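PDB 3G8Z: protein of unknown function with cystatin-like fold from Xanthomonas campestris pv. campestris, which is of unknown function but adopts a cystatin-like fold and belongs to the SnoaL-like family, whose name comes from a polyketide cyclase. Local coordinates for residues D24-Y29 / D97-T102; I30-I33 / A39-G42. All blocks are in the same frame, centred on the assembly; numbering follows the deposited sequence.

Overall arrangement
Both contacts are made by helix 22-35, which uses successive parts of its length: residues 24-29 lie against strand 98-109 of the sheet in contact 1, and residues 30-33 meet helix 38-44 in contact 2. Their centres are about 12 Å apart, and in sequence both segments of contact 2 fall between the two segments of contact 1. The two also touch directly, through Y29 CD1 and L41 CD2 at 3.6 Å and through I101 CD1 and I30 CG1 at 4.0 Å. Glycerol, probably from the crystallisation liquor, bonds to Y29 OH, and bound glycerol also lies about 4 Å from the I33 side chain; such molecules can mark pockets, but no site is established here.

Contact 1 (D24-Y29 / D97-T102); sequences DIAKSY and DWVAIT
Between residues 24-29 and 97-102 the touching is done by the methyl of A26, which meets two side chains of strand 98-109. Its CB is 3.6 Å from V99 CG1 and 4.0 Å from I101 CD1, so it sits against the tips of two residues two positions apart on one strand. V99 presents CG1 rather than CG2 because CG1 is anti to the backbone N (chi1 171°), beside the carbonyl carbon. I101 reaches A26 by the far end of its longer branch, CD1. All three residues are buried, and the CA atoms of A26 and V99 are 7.0 Å apart. This is helix-on-sheet packing in the cystatin-like fold: helix 22-35 lies on one face of the mixed sheet, while A100, whose CB points away from the helix, packs on F135 of the second subunit. The same strand therefore separates the core of the chain from the dimer interface.

Polar bonds run within the helix and from the strand to its sheet neighbours, not between the two segments. S28 N donates to D24 O and Y29 N to I25 O, both at 3.0 Å, which is the i to i+4 pattern of an alpha helix. In the strand, V99 and I101 are bonded through their backbones to L122 and D120 of strand 112-125, and A100 to M93 of strand 85-95. Y92, from the latter strand, also touches A26 and I101.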
loop_
_atom_site.group_PDB
_atom_site.type_symbol
_atom_site.label_atom_id
_atom_site.label_comp_id
_atom_site.label_asym_id
_atom_site.label_seq_id
_atom_site.Cartn_x
_atom_site.Cartn_y
_atom_site.Cartn_z
ATOM N N ASP A 24 4.384 -4.604 -14.749
ATOM C CA ASP A 24 3.717 -5.113 -15.938
ATOM C C ASP A 24 2.615 -6.099 -15.543
ATOM O O ASP A 24 1.492 -6.025 -16.043
ATOM C CB ASP A 24 4.711 -5.820 -16.861
ATOM C CG ASP A 24 5.677 -4.861 -17.515
ATOM O OD1 ASP A 24 5.248 -3.741 -17.842
ATOM O OD2 ASP A 24 6.863 -5.234 -17.690
ATOM N N ILE A 25 2.935 -7.012 -14.634
ATOM C CA ILE A 25 1.945 -7.978 -14.168
ATOM C C ILE A 25 0.783 -7.286 -13.454
ATOM O O ILE A 25 -0.379 -7.637 -13.670
ATOM C CB ILE A 25 2.590 -9.071 -13.284
ATOM C CG1 ILE A 25 3.539 -9.913 -14.148
ATOM C CG2 ILE A 25 1.512 -9.960 -12.661
ATOM C CD1 ILE A 25 4.750 -10.432 -13.391
ATOM N N ALA A 26 1.091 -6.284 -12.622
ATOM C CA ALA A 26 0.062 -5.544 -11.902
ATOM C C ALA A 26 -0.849 -4.801 -12.873
ATOM O O ALA A 26 -2.076 -4.734 -12.668
ATOM C CB ALA A 26 0.697 -4.577 -10.908
ATOM N N LYS A 27 -0.262 -4.237 -13.927
ATOM C CA LYS A 27 -1.045 -3.507 -14.925
ATOM C C LYS A 27 -1.956 -4.457 -15.674
ATOM O O LYS A 27 -3.081 -4.103 -16.009
ATOM C CB LYS A 27 -0.127 -2.764 -15.903
ATOM C CG LYS A 27 0.502 -1.534 -15.260
ATOM C CD LYS A 27 1.410 -0.774 -16.215
ATOM C CE LYS A 27 1.834 0.553 -15.626
ATOM N NZ LYS A 27 2.940 1.136 -16.459
ATOM N N SER A 28 -1.470 -5.665 -15.939
ATOM C CA SER A 28 -2.278 -6.662 -16.646
ATOM C C SER A 28 -3.474 -7.062 -15.794
ATOM O O SER A 28 -4.595 -7.231 -16.292
ATOM C CB SER A 28 -1.411 -7.886 -16.993
ATOM O OG SER A 28 -2.208 -8.940 -17.485
ATOM N N TYR A 29 -3.212 -7.215 -14.499
ATOM C CA TYR A 29 -4.229 -7.546 -13.514
ATOM C C TYR A 29 -5.332 -6.482 -13.453
ATOM O O TYR A 29 -6.527 -6.813 -13.509
ATOM C CB TYR A 29 -3.558 -7.729 -12.136
ATOM C CG TYR A 29 -4.534 -7.852 -10.982
ATOM C CD1 TYR A 29 -5.143 -9.067 -10.700
ATOM C CD2 TYR A 29 -4.844 -6.757 -10.189
ATOM C CE1 TYR A 29 -6.033 -9.189 -9.654
ATOM C CE2 TYR A 29 -5.737 -6.866 -9.143
ATOM C CZ TYR A 29 -6.320 -8.096 -8.887
ATOM O OH TYR A 29 -7.222 -8.224 -7.862
ATOM N N ASP A 97 8.978 -7.613 -3.780
ATOM C CA ASP A 97 8.061 -8.368 -4.660
ATOM C C ASP A 97 6.628 -7.837 -4.619
ATOM O O ASP A 97 5.724 -8.435 -5.201
ATOM C CB ASP A 97 8.056 -9.861 -4.299
ATOM C CG ASP A 97 9.413 -10.512 -4.451
ATOM O OD1 ASP A 97 10.238 -10.010 -5.257
ATOM O OD2 ASP A 97 9.637 -11.548 -3.763
ATOM N N TRP A 98 6.418 -6.714 -3.930
ATOM C CA TRP A 98 5.104 -6.085 -3.844
ATOM C C TRP A 98 4.942 -4.958 -4.833
ATOM O O TRP A 98 5.885 -4.238 -5.139
ATOM C CB TRP A 98 4.878 -5.503 -2.450
ATOM C CG TRP A 98 4.751 -6.561 -1.402
ATOM C CD1 TRP A 98 5.756 -7.135 -0.684
ATOM C CD2 TRP A 98 3.544 -7.202 -0.993
ATOM N NE1 TRP A 98 5.236 -8.101 0.165
ATOM C CE2 TRP A 98 3.882 -8.154 -0.005
ATOM C CE3 TRP A 98 2.206 -7.061 -1.359
ATOM C CZ2 TRP A 98 2.928 -8.952 0.618
ATOM C CZ3 TRP A 98 1.256 -7.851 -0.737
ATOM C CH2 TRP A 98 1.624 -8.777 0.248
ATOM N N VAL A 99 3.708 -4.771 -5.275
ATOM C CA VAL A 99 3.341 -3.622 -6.048
ATOM C C VAL A 99 2.146 -2.992 -5.348
ATOM O O VAL A 99 1.182 -3.687 -5.050
ATOM C CB VAL A 99 2.971 -4.023 -7.479
ATOM C CG1 VAL A 99 2.355 -2.808 -8.229
ATOM C CG2 VAL A 99 4.204 -4.585 -8.216
ATOM N N ALA A 100 2.218 -1.697 -5.056
ATOM C CA ALA A 100 1.037 -0.948 -4.605
ATOM C C ALA A 100 0.444 -0.200 -5.765
ATOM O O ALA A 100 1.159 0.453 -6.551
ATOM C CB ALA A 100 1.358 0.019 -3.483
ATOM N N ILE A 101 -0.870 -0.341 -5.899
ATOM C CA ILE A 101 -1.607 0.385 -6.902
ATOM C C ILE A 101 -2.591 1.273 -6.186
ATOM O O ILE A 101 -3.474 0.778 -5.500
ATOM C CB ILE A 101 -2.378 -0.546 -7.853
ATOM C CG1 ILE A 101 -1.449 -1.676 -8.330
ATOM C CG2 ILE A 101 -2.954 0.289 -9.030
ATOM C CD1 ILE A 101 -2.084 -3.038 -8.429
ATOM N N THR A 102 -2.442 2.587 -6.365
ATOM C CA THR A 102 -3.366 3.552 -5.842
ATOM C C THR A 102 -4.459 3.707 -6.878
ATOM O O THR A 102 -4.185 3.730 -8.083
ATOM C CB THR A 102 -2.694 4.929 -5.561
ATOM O OG1 THR A 102 -1.913 5.311 -6.696
ATOM C CG2 THR A 102 -1.781 4.822 -4.351
#

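Contact 2 (I30-I33 / A39-G42)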
loop_
_atom_site.group_PDB
_atom_site.type_symbol
_atom_site.label_atom_id
_atom_site.label_comp_id
_atom_site.label_asym_id
_atom_site.label_seq_id
_atom_site.Cartn_x
_atom_site.Cartn_y
_atom_site.Cartn_z
ATOM N N ILE A 30 -4.938 -5.212 -13.317
ATOM C CA ILE A 30 -5.896 -4.110 -13.272
ATOM C C ILE A 30 -6.661 -3.972 -14.589
ATOM O O ILE A 30 -7.879 -3.825 -14.584
ATOM C CB ILE A 30 -5.227 -2.771 -12.914
ATOM C CG1 ILE A 30 -4.612 -2.834 -11.505
ATOM C CG2 ILE A 30 -6.237 -1.604 -13.014
ATOM C CD1 ILE A 30 -5.639 -2.898 -10.368
ATOM N N THR A 31 -5.979 -4.043 -15.720
ATOM C CA THR A 31 -6.680 -3.974 -16.993
ATOM C C THR A 31 -7.733 -5.090 -17.102
ATOM O O THR A 31 -8.848 -4.879 -17.602
ATOM C CB THR A 31 -5.696 -4.076 -18.136
ATOM O OG1 THR A 31 -4.852 -2.925 -18.102
ATOM C CG2 THR A 31 -6.408 -4.188 -19.493
ATOM N N ALA A 32 -7.390 -6.272 -16.616
ATOM C CA ALA A 32 -8.290 -7.418 -16.746
ATOM C C ALA A 32 -9.522 -7.252 -15.851
ATOM O O ALA A 32 -10.659 -7.530 -16.267
ATOM C CB ALA A 32 -7.541 -8.722 -16.459
ATOM N N ILE A 33 -9.317 -6.757 -14.645
ATOM C CA ILE A 33 -10.452 -6.392 -13.775
ATOM C C ILE A 33 -11.313 -5.352 -14.483
ATOM O O ILE A 33 -12.529 -5.515 -14.606
ATOM C CB ILE A 33 -9.976 -5.861 -12.425
ATOM C CG1 ILE A 33 -9.391 -7.005 -11.598
ATOM C CG2 ILE A 33 -11.110 -5.198 -11.642
ATOM C CD1 ILE A 33 -8.662 -6.513 -10.430
ATOM N N ALA A 39 -10.403 -14.647 -18.239
ATOM C CA ALA A 39 -9.337 -15.525 -18.719
ATOM C C ALA A 39 -7.987 -15.073 -18.194
ATOM O O ALA A 39 -7.177 -15.881 -17.774
ATOM C CB ALA A 39 -9.313 -15.556 -20.229
ATOM N N THR A 40 -7.715 -13.782 -18.256
ATOM C CA THR A 40 -6.433 -13.295 -17.761
ATOM C C THR A 40 -6.398 -13.514 -16.247
ATOM O O THR A 40 -5.458 -14.061 -15.711
ATOM C CB THR A 40 -6.234 -11.801 -18.057
ATOM O OG1 THR A 40 -5.970 -11.615 -19.454
ATOM C CG2 THR A 40 -5.069 -11.223 -17.217
ATOM N N LEU A 41 -7.456 -13.106 -15.567
ATOM C CA LEU A 41 -7.475 -13.138 -14.099
ATOM C C LEU A 41 -7.276 -14.562 -13.593
ATOM O O LEU A 41 -6.547 -14.793 -12.635
ATOM C CB LEU A 41 -8.796 -12.587 -13.553
ATOM C CG LEU A 41 -8.970 -11.090 -13.481
ATOM C CD1 LEU A 41 -10.314 -10.732 -12.784
ATOM C CD2 LEU A 41 -7.813 -10.446 -12.766
ATOM N N GLY A 42 -7.900 -15.512 -14.269
ATOM C CA GLY A 42 -7.814 -16.921 -13.884
ATOM C C GLY A 42 -6.449 -17.513 -14.110
ATOM O O GLY A 42 -6.126 -18.573 -13.575
#
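A32 places its CB against both T40 and L41, joining helix 22-35 to helix 38-44, two helices consecutive in the chain that form the N-terminal helical part of the cystatin-like fold. The A32 methyl is 3.6 Å from T40 CG2 and 4.1 Å from L41 CG, so one small side chain fits against two neighbours on helix 38-44. The backbones can accordingly come close, with the CA atoms of A32 and T40 6.2 Å apart. Beside this, the I33 and L41 side chains cross at about a right angle: I33 CG1 is 4.0 Å from L41 CD2 and equally far from CD1, so the fork of the leucine straddles that carbon. The contact between the segments is apolar, 163 Å² being buried over both sides.

Further out, I33 rests on I86 of strand 85-95, as does I30, whose CB points away from helix 38-44; helix 22-35 thus lies between that strand and the shorter helix. T40 also packs on S28, one turn before A32 on helix 22-35. A hydrogen bond between T40 OG1 and D37 OD2 probably helps hold the T40 rotation; at chi1 -73° CG2 stands anti to the backbone N, and it is this methyl that meets A32 CB.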